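Local coordinates for protein CDA peptide synthetase I (Streptomyces coelicolor, PDB 5DU9) that is a condensation domain of a nonribosomal peptide synthetase, with the two-lobed fold of the CoA-dependent acyltransferase clan, modelled here with a covalently attached (2S)-2-amino-N-butyl-propanamide, at residues 13-19 with 307-311; 29-33 with 237-241; 62-67 with 158-162; 161-165 with 294-298. The protein carries 1 engineered substitution. One frame throughout, in Å; residues are numbered along the deposited sequence.

Contacts 1, 3 and 4 cluster round the loop 158-162, which joins strand 149-157 to helix 163-182: the centre of contact 1 lies about 10 Å from that of contact 3 and about 9 Å from that of contact 4. Contacts 3 and 4 share Ile161 and Asp162. Contact 2 stands apart, its centre about 16 Å from that of contact 1, yet Tyr32 packs on Val19 of contact 1 and bonds through its backbone to His158. Along the chain, contact 3 is nested inside contact 2, which is nested inside contact 1, whereas contacts 2 and 4 alternate. Segments early and late in the chain thus converge round the ligand pocket, which contacts 1 and 3 both touch.

Contact 1: 13-19 with 307-311; sequences TSAQHCV and GMVSN. Engineered in segment 13-19: Cys18 (natural residue Glu). With UM2 ((2S)-2-amino-N-butyl-propanamide), chain E.
Ala15 and Val309 bring the two backbones together, with CA atoms 4.9 Å apart, where the first turn of helix 14-24 lies against the irregular segment 307-311. Thr13 is the N-cap and carries the polar link. Its OG1 donates to Met308 O at 2.6 Å, arriving nearly along the C=O axis (167°), and accepts from Gln16 N. In return the Thr13 N-H points almost straight (174°) at Gln16 OE1, in the carbonyl plane and on a lone pair, which completes a capping box. The other end of that amide, NE2, is bonded to Ile159 O, so both ends of the Gln16 head are held. Thr13 CG2 lies against Val309 CG1 at 3.4 Å, a tight fit between two methyls on side chains that cross at about a right angle. Ala15 CB rests between Ser310 O and Met308 O and also meets Met308 CG at 3.8 Å. A bend at chi2 (50°) folds the Met308 chain, and its CE reaches Val19 CG2 at 3.8 Å. That same methyl lies 3.9 Å from NCL of the ligand, lining the pocket. Cys18, an engineered residue, is covalently bonded through SG to ligand CCH. Water 1 accepts from Ala15 N and donates to Val309 O, a second bridge at the helix start. Between these segments the helix start is held to the loop by one short bond and one bridging water, with Thr13 OG1 serving as donor across the contact and as acceptor for the cap, while apolar groups border the ligand chain.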
loop_
_atom_site.group_PDB
_atom_site.type_symbol
_atom_site.label_atom_id
_atom_site.label_comp_id
_atom_site.label_asym_id
_atom_site.label_seq_id
_atom_site.Cartn_x
_atom_site.Cartn_y
_atom_site.Cartn_z
ATOM N N THR A 13 10.457 -5.724 12.702
ATOM C CA THR A 13 9.261 -6.509 12.444
ATOM C C THR A 13 9.574 -7.510 11.344
ATOM O O THR A 13 10.585 -7.384 10.659
ATOM C CB THR A 13 8.085 -5.646 11.995
ATOM O OG1 THR A 13 8.392 -5.085 10.714
ATOM C CG2 THR A 13 7.812 -4.526 12.998
ATOM N N SER A 14 8.698 -8.489 11.159
ATOM C CA SER A 14 8.877 -9.462 10.088
ATOM C C SER A 14 8.931 -8.771 8.729
ATOM O O SER A 14 9.775 -9.089 7.890
ATOM C CB SER A 14 7.748 -10.492 10.102
ATOM O OG SER A 14 7.873 -11.354 11.219
ATOM N N ALA A 15 8.021 -7.830 8.515
ATOM C CA ALA A 15 7.968 -7.096 7.257
ATOM C C ALA A 15 9.252 -6.300 7.038
ATOM O O ALA A 15 9.752 -6.208 5.926
ATOM C CB ALA A 15 6.766 -6.175 7.230
ATOM N N GLN A 16 9.789 -5.729 8.106
ATOM C CA GLN A 16 11.026 -4.970 7.990
ATOM C C GLN A 16 12.205 -5.890 7.669
ATOM O O GLN A 16 13.066 -5.538 6.860
ATOM C CB GLN A 16 11.287 -4.182 9.271
ATOM C CG GLN A 16 10.368 -2.989 9.415
ATOM C CD GLN A 16 10.584 -2.226 10.706
ATOM O OE1 GLN A 16 10.692 -2.814 11.778
ATOM N NE2 GLN A 16 10.642 -0.909 10.609
ATOM N N HIS A 17 12.241 -7.066 8.295
ATOM C CA HIS A 17 13.253 -8.074 7.976
ATOM C C HIS A 17 13.190 -8.444 6.493
ATOM O O HIS A 17 14.215 -8.617 5.839
ATOM C CB HIS A 17 13.068 -9.333 8.827
ATOM C CG HIS A 17 13.728 -9.267 10.170
ATOM N ND1 HIS A 17 15.097 -9.283 10.328
ATOM C CD2 HIS A 17 13.206 -9.208 11.420
ATOM C CE1 HIS A 17 15.391 -9.224 11.616
ATOM N NE2 HIS A 17 14.262 -9.179 12.300
ATOM N N CYS A 18 11.971 -8.566 5.976
ATOM C CA CYS A 18 11.750 -8.917 4.575
ATOM C C CYS A 18 12.327 -7.855 3.635
ATOM O O CYS A 18 13.035 -8.174 2.671
ATOM C CB CYS A 18 10.251 -9.100 4.314
ATOM S SG CYS A 18 9.804 -9.451 2.593
ATOM N N VAL A 19 12.017 -6.594 3.914
ATOM C CA VAL A 19 12.524 -5.497 3.107
ATOM C C VAL A 19 14.042 -5.414 3.222
ATOM O O VAL A 19 14.731 -5.199 2.227
ATOM C CB VAL A 19 11.886 -4.158 3.523
ATOM C CG1 VAL A 19 12.542 -2.986 2.799
ATOM C CG2 VAL A 19 10.395 -4.183 3.225
ATOM N N GLY A 307 4.926 2.403 11.093
ATOM C CA GLY A 307 5.977 1.442 10.842
ATOM C C GLY A 307 5.712 0.669 9.571
ATOM O O GLY A 307 4.987 1.126 8.691
ATOM N N MET A 308 6.328 -0.504 9.485
ATOM C CA MET A 308 6.178 -1.396 8.351
ATOM C C MET A 308 5.944 -2.800 8.891
ATOM O O MET A 308 6.871 -3.430 9.398
ATOM C CB MET A 308 7.424 -1.341 7.462
ATOM C CG MET A 308 7.569 -2.493 6.482
ATOM S SD MET A 308 6.085 -2.792 5.512
ATOM C CE MET A 308 6.758 -3.748 4.149
ATOM N N VAL A 309 4.700 -3.271 8.812
ATOM C CA VAL A 309 4.352 -4.599 9.320
ATOM C C VAL A 309 3.447 -5.373 8.374
ATOM O O VAL A 309 3.079 -6.506 8.663
ATOM C CB VAL A 309 3.644 -4.524 10.697
ATOM C CG1 VAL A 309 4.649 -4.261 11.795
ATOM C CG2 VAL A 309 2.553 -3.472 10.691
ATOM N N SER A 310 3.104 -4.773 7.238
ATOM C CA SER A 310 2.146 -5.382 6.330
ATOM C C SER A 310 2.602 -6.748 5.814
ATOM O O SER A 310 3.800 -7.044 5.720
ATOM C CB SER A 310 1.869 -4.449 5.153
ATOM O OG SER A 310 3.063 -4.119 4.482
ATOM N N ASN A 311 1.610 -7.569 5.488
ATOM C CA ASN A 311 1.807 -8.927 5.019
ATOM C C ASN A 311 1.072 -9.084 3.693
ATOM O O ASN A 311 0.134 -8.343 3.418
ATOM C CB ASN A 311 1.290 -9.917 6.067
ATOM C CG ASN A 311 1.724 -11.347 5.810
ATOM O OD1 ASN A 311 2.746 -11.611 5.176
ATOM N ND2 ASN A 311 0.949 -12.288 6.329
HETATM C CCH UM2 E . 8.089 -8.987 2.289
HETATM C CCI UM2 E . 7.816 -7.540 2.656
HETATM C CCJ UM2 E . 8.130 -6.568 1.515
HETATM C CCK UM2 E . 7.010 -6.480 0.478
HETATM N NCL UM2 E . 5.932 -5.567 0.837
HETATM C CCM UM2 E . 5.378 -4.742 -0.055
HETATM O OCN UM2 E . 5.967 -4.333 -1.044
HETATM C CCO UM2 E . 3.949 -4.342 0.187
HETATM C CCP UM2 E . 3.022 -5.368 -0.458
HETATM N NCQ UM2 E . 3.680 -3.027 -0.427
HETATM O O HOH W 1 5.604 -7.563 10.153
#

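Contact 2: 29-33 with 237-241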
loop_
_atom_site.group_PDB
_atom_site.type_symbol
_atom_site.label_atom_id
_atom_site.label_comp_id
_atom_site.label_asym_id
_atom_site.label_seq_id
_atom_site.Cartn_x
_atom_site.Cartn_y
_atom_site.Cartn_z
ATOM N N GLY A 29 20.060 0.102 -4.931
ATOM C CA GLY A 29 18.826 0.272 -5.675
ATOM C C GLY A 29 17.789 1.079 -4.915
ATOM O O GLY A 29 17.892 1.264 -3.701
ATOM N N ALA A 30 16.785 1.558 -5.643
ATOM C CA ALA A 30 15.706 2.354 -5.059
ATOM C C ALA A 30 14.364 1.649 -5.216
ATOM O O ALA A 30 13.304 2.274 -5.133
ATOM C CB ALA A 30 15.657 3.729 -5.709
ATOM N N HIS A 31 14.408 0.340 -5.425
ATOM C CA HIS A 31 13.201 -0.407 -5.757
ATOM C C HIS A 31 12.212 -0.500 -4.605
ATOM O O HIS A 31 11.041 -0.801 -4.835
ATOM C CB HIS A 31 13.569 -1.809 -6.238
ATOM C CG HIS A 31 14.282 -1.817 -7.551
ATOM N ND1 HIS A 31 13.757 -1.235 -8.684
ATOM C CD2 HIS A 31 15.485 -2.323 -7.912
ATOM C CE1 HIS A 31 14.601 -1.387 -9.688
ATOM N NE2 HIS A 31 15.658 -2.042 -9.246
ATOM N N TYR A 32 12.666 -0.243 -3.381
ATOM C CA TYR A 32 11.764 -0.243 -2.230
ATOM C C TYR A 32 11.450 1.181 -1.761
ATOM O O TYR A 32 10.982 1.386 -0.640
ATOM C CB TYR A 32 12.354 -1.104 -1.103
ATOM C CG TYR A 32 12.137 -2.575 -1.388
ATOM C CD1 TYR A 32 13.031 -3.292 -2.176
ATOM C CD2 TYR A 32 11.014 -3.235 -0.911
ATOM C CE1 TYR A 32 12.820 -4.627 -2.465
ATOM C CE2 TYR A 32 10.795 -4.571 -1.195
ATOM C CZ TYR A 32 11.700 -5.263 -1.968
ATOM O OH TYR A 32 11.477 -6.591 -2.252
ATOM N N ARG A 33 11.678 2.158 -2.638
ATOM C CA ARG A 33 11.121 3.498 -2.449
ATOM C C ARG A 33 9.646 3.479 -2.815
ATOM O O ARG A 33 9.278 3.075 -3.922
ATOM C CB ARG A 33 11.831 4.546 -3.311
ATOM C CG ARG A 33 13.289 4.841 -2.962
ATOM C CD ARG A 33 13.453 5.588 -1.645
ATOM N NE ARG A 33 12.549 6.733 -1.498
ATOM C CZ ARG A 33 12.866 8.007 -1.723
ATOM N NH1 ARG A 33 14.083 8.361 -2.127
ATOM N NH2 ARG A 33 11.951 8.948 -1.533
ATOM N N ARG A 237 12.573 -10.431 -11.372
ATOM C CA ARG A 237 12.768 -9.989 -9.997
ATOM C C ARG A 237 11.899 -8.767 -9.700
ATOM O O ARG A 237 11.390 -8.120 -10.616
ATOM C CB ARG A 237 14.242 -9.674 -9.741
ATOM C CG ARG A 237 14.824 -8.610 -10.657
ATOM C CD ARG A 237 16.308 -8.413 -10.395
ATOM N NE ARG A 237 17.078 -9.633 -10.637
ATOM C CZ ARG A 237 17.614 -9.971 -11.806
ATOM N NH1 ARG A 237 17.477 -9.186 -12.868
ATOM N NH2 ARG A 237 18.294 -11.105 -11.915
ATOM N N ALA A 238 11.733 -8.460 -8.417
ATOM C CA ALA A 238 10.865 -7.364 -7.990
ATOM C C ALA A 238 11.507 -6.013 -8.287
ATOM O O ALA A 238 12.620 -5.728 -7.848
ATOM C CB ALA A 238 10.548 -7.488 -6.512
ATOM N N LEU A 239 10.785 -5.185 -9.035
ATOM C CA LEU A 239 11.293 -3.896 -9.493
ATOM C C LEU A 239 10.283 -2.795 -9.204
ATOM O O LEU A 239 9.086 -3.049 -9.147
ATOM C CB LEU A 239 11.580 -3.934 -10.995
ATOM C CG LEU A 239 12.622 -4.939 -11.493
ATOM C CD1 LEU A 239 12.630 -4.967 -13.013
ATOM C CD2 LEU A 239 14.003 -4.609 -10.951
ATOM N N ALA A 240 10.770 -1.568 -9.051
ATOM C CA ALA A 240 9.880 -0.422 -8.912
ATOM C C ALA A 240 8.977 -0.378 -10.138
ATOM O O ALA A 240 9.455 -0.532 -11.258
ATOM C CB ALA A 240 10.667 0.872 -8.774
ATOM N N PRO A 241 7.666 -0.196 -9.928
ATOM C CA PRO A 241 6.731 -0.290 -11.053
ATOM C C PRO A 241 6.643 0.956 -11.918
ATOM O O PRO A 241 6.921 2.072 -11.470
ATOM C CB PRO A 241 5.388 -0.530 -10.362
ATOM C CG PRO A 241 5.528 0.161 -9.047
ATOM C CD PRO A 241 6.959 -0.063 -8.641
#
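One hydrogen bond joins segments 29-33 and 237-241. His31 ND1 accepts from Ala240 N at 3.0 Å, and the N-H...N angle of 171° shows a nearly straight bond, although the donor stands 34° out of the ring plane. Because ND1 acts as an acceptor, the geometry is consistent with a neutral imidazole whose proton sits on NE2.

The ring contact is a CH-pi interaction. Leu239 CD2 lies over one face of the imidazole, 3.8 Å from the centroid and 27° off the normal, displaced toward the rim where CE1 and NE2 lie. The two side chains run side by side in the same direction, and Ala238 O is found over that face as well. Ala240 CB instead meets the ring at its edge, in plane, 3.7 Å from ND1; one imidazole is therefore touched over a face and along its rim by consecutive residues. A looser contact joins Tyr32 OH to Ala238 CB at 4.5 Å.

Backbone bonding shapes segment 29-33. A type I turn from Ala30 to Arg33, closed by Arg33 N to Ala30 O at 3.0 Å, places His31 and Tyr32 at its two central positions. Beyond the pair, the backbone of Leu239 is bonded to Thr390, and that of Tyr32 to His158. The Tyr32 side chain comes to about 4 Å from the ligand.

The turn leads into strand 33-40 of the six-stranded sheet and its partner into strand 242-248 of the four-stranded sheet: a loop-to-loop contact between the two lobes of a condensation domain.

Contact 3: 62-67 with 158-162; sequences TLCSRF and HIVID. With UM2 ((2S)-2-amino-N-butyl-propanamide), chain E.
Val160 and Ile161, within the His-His-x-x-x-Asp-Gly signature motif of condensation domains, pack on Thr62 beside the ligand pocket. Thr62 OG1, anti to its own backbone nitrogen (chi1 -166°), donates to Val160 O at 2.7 Å. The hydroxyl approaches in the carbonyl plane, on a lone pair, with a C=O...O angle of 117°. Thr62 CG2 meets Ile161 CD1 at 3.7 Å, and Leu63 CD2 reaches Ile161 CG1 at 3.8 Å, extending the apolar packing beside the Thr62 bond. Phe67 is met in two ways. Ile159 CD1 sits over the ring centre, 4.0 Å from the centroid and 8° off the normal, a clear CH-pi contact, whereas Val160 CG1 comes in plane at the edge, 3.7 Å from CE1. On the other side of the loop, His158 NE2 accepts from ligand NCQ at 2.8 Å, in the plane of the ring, and its ND1 makes a weak bond to Ile161 O. Ile159 and Val160 point to segment 62-67, Ile161 meets it with its outer carbons, and the histidine serves the ligand: this is the signature-motif loop of a condensation domain, here between strand 149-157 and helix 163-182.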
loop_
_atom_site.group_PDB
_atom_site.type_symbol
_atom_site.label_atom_id
_atom_site.label_comp_id
_atom_site.label_asym_id
_atom_site.label_seq_id
_atom_site.Cartn_x
_atom_site.Cartn_y
_atom_site.Cartn_z
ATOM N N THR A 62 9.452 5.658 13.824
ATOM C CA THR A 62 9.918 4.993 12.616
ATOM C C THR A 62 10.537 5.993 11.636
ATOM O O THR A 62 11.457 5.651 10.894
ATOM C CB THR A 62 8.782 4.216 11.922
ATOM O OG1 THR A 62 9.344 3.327 10.950
ATOM C CG2 THR A 62 7.779 5.149 11.256
ATOM N N LEU A 63 10.055 7.230 11.654
ATOM C CA LEU A 63 10.594 8.257 10.769
ATOM C C LEU A 63 11.869 8.880 11.326
ATOM O O LEU A 63 12.460 9.746 10.682
ATOM C CB LEU A 63 9.554 9.352 10.516
ATOM C CG LEU A 63 8.352 8.951 9.658
ATOM C CD1 LEU A 63 7.343 10.094 9.612
ATOM C CD2 LEU A 63 8.780 8.564 8.249
ATOM N N CYS A 64 12.279 8.443 12.518
ATOM C CA CYS A 64 13.526 8.891 13.137
ATOM C C CYS A 64 14.518 7.748 13.258
ATOM O O CYS A 64 15.468 7.827 14.035
ATOM C CB CYS A 64 13.268 9.469 14.530
ATOM S SG CYS A 64 12.285 10.955 14.560
ATOM N N SER A 65 14.288 6.683 12.502
ATOM C CA SER A 65 15.051 5.459 12.675
ATOM C C SER A 65 16.030 5.214 11.538
ATOM O O SER A 65 15.831 5.668 10.411
ATOM C CB SER A 65 14.106 4.266 12.806
ATOM O OG SER A 65 13.384 4.319 14.024
ATOM N N ARG A 66 17.101 4.500 11.862
ATOM C CA ARG A 66 18.010 3.967 10.860
ATOM C C ARG A 66 18.223 2.490 11.146
ATOM O O ARG A 66 17.788 1.986 12.185
ATOM C CB ARG A 66 19.335 4.716 10.866
ATOM C CG ARG A 66 20.117 4.608 12.161
ATOM C CD ARG A 66 21.303 5.535 12.092
ATOM N NE ARG A 66 22.271 5.321 13.161
ATOM C CZ ARG A 66 23.587 5.449 13.013
ATOM N NH1 ARG A 66 24.105 5.775 11.836
ATOM N NH2 ARG A 66 24.392 5.241 14.044
ATOM N N PHE A 67 18.890 1.803 10.226
ATOM C CA PHE A 67 19.095 0.369 10.342
ATOM C C PHE A 67 20.565 0.021 10.180
ATOM O O PHE A 67 21.215 0.424 9.215
ATOM C CB PHE A 67 18.234 -0.361 9.315
ATOM C CG PHE A 67 16.767 -0.123 9.509
ATOM C CD1 PHE A 67 16.176 1.044 9.047
ATOM C CD2 PHE A 67 15.987 -1.040 10.193
ATOM C CE1 PHE A 67 14.835 1.282 9.251
ATOM C CE2 PHE A 67 14.643 -0.809 10.399
ATOM C CZ PHE A 67 14.064 0.352 9.924
ATOM N N HIS A 158 10.253 1.792 2.048
ATOM C CA HIS A 158 9.215 0.886 2.516
ATOM C C HIS A 158 9.542 0.286 3.890
ATOM O O HIS A 158 8.637 -0.124 4.620
ATOM C CB HIS A 158 8.984 -0.228 1.484
ATOM C CG HIS A 158 7.595 -0.784 1.499
ATOM N ND1 HIS A 158 6.758 -0.673 2.589
ATOM C CD2 HIS A 158 6.886 -1.436 0.548
ATOM C CE1 HIS A 158 5.599 -1.243 2.312
ATOM N NE2 HIS A 158 5.652 -1.717 1.080
ATOM N N ILE A 159 10.819 0.252 4.260
ATOM C CA ILE A 159 11.196 -0.367 5.526
ATOM C C ILE A 159 10.700 0.424 6.742
ATOM O O ILE A 159 10.626 -0.136 7.830
ATOM C CB ILE A 159 12.736 -0.568 5.635
ATOM C CG1 ILE A 159 13.051 -1.668 6.655
ATOM C CG2 ILE A 159 13.453 0.735 5.986
ATOM C CD1 ILE A 159 14.489 -2.168 6.613
ATOM N N VAL A 160 10.347 1.702 6.574
ATOM C CA VAL A 160 9.894 2.502 7.721
ATOM C C VAL A 160 8.391 2.818 7.701
ATOM O O VAL A 160 7.817 3.122 8.748
ATOM C CB VAL A 160 10.670 3.846 7.846
ATOM C CG1 VAL A 160 12.122 3.589 8.239
ATOM C CG2 VAL A 160 10.592 4.669 6.573
ATOM N N ILE A 161 7.758 2.745 6.534
ATOM C CA ILE A 161 6.361 3.176 6.394
ATOM C C ILE A 161 5.581 2.289 5.434
ATOM O O ILE A 161 5.988 2.106 4.281
ATOM C CB ILE A 161 6.280 4.649 5.898
ATOM C CG1 ILE A 161 6.732 5.624 6.997
ATOM C CG2 ILE A 161 4.865 5.013 5.425
ATOM C CD1 ILE A 161 5.803 5.718 8.200
ATOM N N ASP A 162 4.469 1.743 5.921
ATOM C CA ASP A 162 3.519 1.014 5.082
ATOM C C ASP A 162 2.276 1.867 4.805
ATOM O O ASP A 162 2.187 3.015 5.239
ATOM C CB ASP A 162 3.130 -0.325 5.727
ATOM C CG ASP A 162 2.631 -0.184 7.158
ATOM O OD1 ASP A 162 2.066 0.872 7.512
ATOM O OD2 ASP A 162 2.787 -1.161 7.925
HETATM C CCH UM2 E . 8.089 -8.987 2.289
HETATM C CCI UM2 E . 7.816 -7.540 2.656
HETATM C CCJ UM2 E . 8.130 -6.568 1.515
HETATM C CCK UM2 E . 7.010 -6.480 0.478
HETATM N NCL UM2 E . 5.932 -5.567 0.837
HETATM C CCM UM2 E . 5.378 -4.742 -0.055
HETATM O OCN UM2 E . 5.967 -4.333 -1.044
HETATM C CCO UM2 E . 3.949 -4.342 0.187
HETATM C CCP UM2 E . 3.022 -5.368 -0.458
HETATM N NCQ UM2 E . 3.680 -3.027 -0.427
#

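Contact 4: 161-165 with 294-298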
loop_
_atom_site.group_PDB
_atom_site.type_symbol
_atom_site.label_atom_id
_atom_site.label_comp_id
_atom_site.label_asym_id
_atom_site.label_seq_id
_atom_site.Cartn_x
_atom_site.Cartn_y
_atom_site.Cartn_z
ATOM N N ILE A 161 7.758 2.745 6.534
ATOM C CA ILE A 161 6.361 3.176 6.394
ATOM C C ILE A 161 5.581 2.289 5.434
ATOM O O ILE A 161 5.988 2.106 4.281
ATOM C CB ILE A 161 6.280 4.649 5.898
ATOM C CG1 ILE A 161 6.732 5.624 6.997
ATOM C CG2 ILE A 161 4.865 5.013 5.425
ATOM C CD1 ILE A 161 5.803 5.718 8.200
ATOM N N ASP A 162 4.469 1.743 5.921
ATOM C CA ASP A 162 3.519 1.014 5.082
ATOM C C ASP A 162 2.276 1.867 4.805
ATOM O O ASP A 162 2.187 3.015 5.239
ATOM C CB ASP A 162 3.130 -0.325 5.727
ATOM C CG ASP A 162 2.631 -0.184 7.158
ATOM O OD1 ASP A 162 2.066 0.872 7.512
ATOM O OD2 ASP A 162 2.787 -1.161 7.925
ATOM N N GLY A 163 1.319 1.304 4.076
ATOM C CA GLY A 163 0.142 2.052 3.670
ATOM C C GLY A 163 -0.649 2.607 4.838
ATOM O O GLY A 163 -1.054 3.773 4.827
ATOM N N THR A 164 -0.878 1.768 5.843
ATOM C CA THR A 164 -1.589 2.172 7.045
ATOM C C THR A 164 -0.900 3.366 7.697
ATOM O O THR A 164 -1.554 4.295 8.170
ATOM C CB THR A 164 -1.673 1.006 8.053
ATOM O OG1 THR A 164 -2.455 -0.050 7.486
ATOM C CG2 THR A 164 -2.305 1.443 9.373
ATOM N N SER A 165 0.429 3.337 7.712
ATOM C CA SER A 165 1.196 4.353 8.419
ATOM C C SER A 165 1.230 5.679 7.670
ATOM O O SER A 165 1.413 6.725 8.280
ATOM C CB SER A 165 2.615 3.855 8.668
ATOM O OG SER A 165 2.587 2.702 9.495
ATOM N N VAL A 294 -2.628 -7.640 3.878
ATOM C CA VAL A 294 -3.290 -7.399 5.151
ATOM C C VAL A 294 -2.345 -6.547 5.992
ATOM O O VAL A 294 -1.149 -6.516 5.730
ATOM C CB VAL A 294 -3.658 -8.716 5.875
ATOM C CG1 VAL A 294 -4.644 -9.514 5.028
ATOM C CG2 VAL A 294 -2.417 -9.546 6.174
ATOM N N THR A 295 -2.867 -5.835 6.982
ATOM C CA THR A 295 -2.045 -4.847 7.672
ATOM C C THR A 295 -0.988 -5.465 8.576
ATOM O O THR A 295 0.033 -4.843 8.848
ATOM C CB THR A 295 -2.890 -3.898 8.531
ATOM O OG1 THR A 295 -3.508 -4.625 9.600
ATOM C CG2 THR A 295 -3.952 -3.210 7.686
ATOM N N GLY A 296 -1.241 -6.679 9.052
ATOM C CA GLY A 296 -0.337 -7.315 9.995
ATOM C C GLY A 296 -0.375 -6.670 11.372
ATOM O O GLY A 296 0.525 -6.871 12.192
ATOM N N ARG A 297 -1.422 -5.889 11.626
ATOM C CA ARG A 297 -1.585 -5.195 12.900
ATOM C C ARG A 297 -2.624 -5.884 13.770
ATOM O O ARG A 297 -3.799 -5.955 13.418
ATOM C CB ARG A 297 -1.969 -3.735 12.655
ATOM C CG ARG A 297 -0.849 -2.969 11.994
ATOM C CD ARG A 297 -1.276 -1.650 11.372
ATOM N NE ARG A 297 -0.133 -1.088 10.665
ATOM C CZ ARG A 297 0.813 -0.348 11.232
ATOM N NH1 ARG A 297 0.738 -0.033 12.519
ATOM N NH2 ARG A 297 1.837 0.084 10.511
ATOM N N TYR A 298 -2.165 -6.396 14.910
ATOM C CA TYR A 298 -3.010 -7.146 15.825
ATOM C C TYR A 298 -3.018 -6.488 17.196
ATOM O O TYR A 298 -1.998 -6.434 17.879
ATOM C CB TYR A 298 -2.528 -8.596 15.899
ATOM C CG TYR A 298 -2.460 -9.200 14.523
ATOM C CD1 TYR A 298 -3.612 -9.626 13.878
ATOM C CD2 TYR A 298 -1.256 -9.291 13.845
ATOM C CE1 TYR A 298 -3.558 -10.149 12.603
ATOM C CE2 TYR A 298 -1.194 -9.815 12.571
ATOM C CZ TYR A 298 -2.346 -10.241 11.955
ATOM O OH TYR A 298 -2.288 -10.762 10.680
HETATM O O HOH W 2 0.252 -2.277 8.064
#
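A single nitrogen of Arg297, NH2, bonds both carboxylate oxygens of Asp162, although the guanidinium and carboxylate planes are turned 78° apart; the usual flat, two-nitrogen pairing is absent. The salt bridge runs to OD2 at 3.0 Å and to OD1 at 3.1 Å. Each oxygen uses its syn lone pair, and neither lies exactly in the guanidinium plane.

Asp162 CG lies between its backbone N and carbonyl carbon (chi1 53°), which turns OD1 back to cap the helix by accepting from Ser165 N at 3.0 Å. OD1 therefore takes bonds from two donors, while OD2 also accepts from Val309 N. Ser165 OG lies near Arg297 NH2, but the angle is poor for a bond; the hydroxyl oxygen instead accepts from Gly307 N.

Arg297 runs out extended from CG to NE (chi3 -175°), carrying its head to Thr164, whose CG2 sits over one guanidinium face, 3.6 Å from NE. The two side chains slide past each other in opposite directions. Arg297 NH1 is bonded to Ala302 O and Thr305 O, so both terminal nitrogens are engaged. At the guanidinium edge, water 2 accepts from Arg297 NE at 2.9 Å and donates to Thr295 O at 2.7 Å, with a weak bond to Asp162 OD2. Thr295 forms an ST turn, OG1 accepting from Arg297 N at 3.2 Å, and its CG2 touches Thr164 OG1 at 3.5 Å.

The contact joins the start of helix 163-182 to the loop between strand 287-294 and helix 300-303; the end of strand 287-294 is tied to the start of strand 311-318 by backbone bonding between Val294 and Asn311.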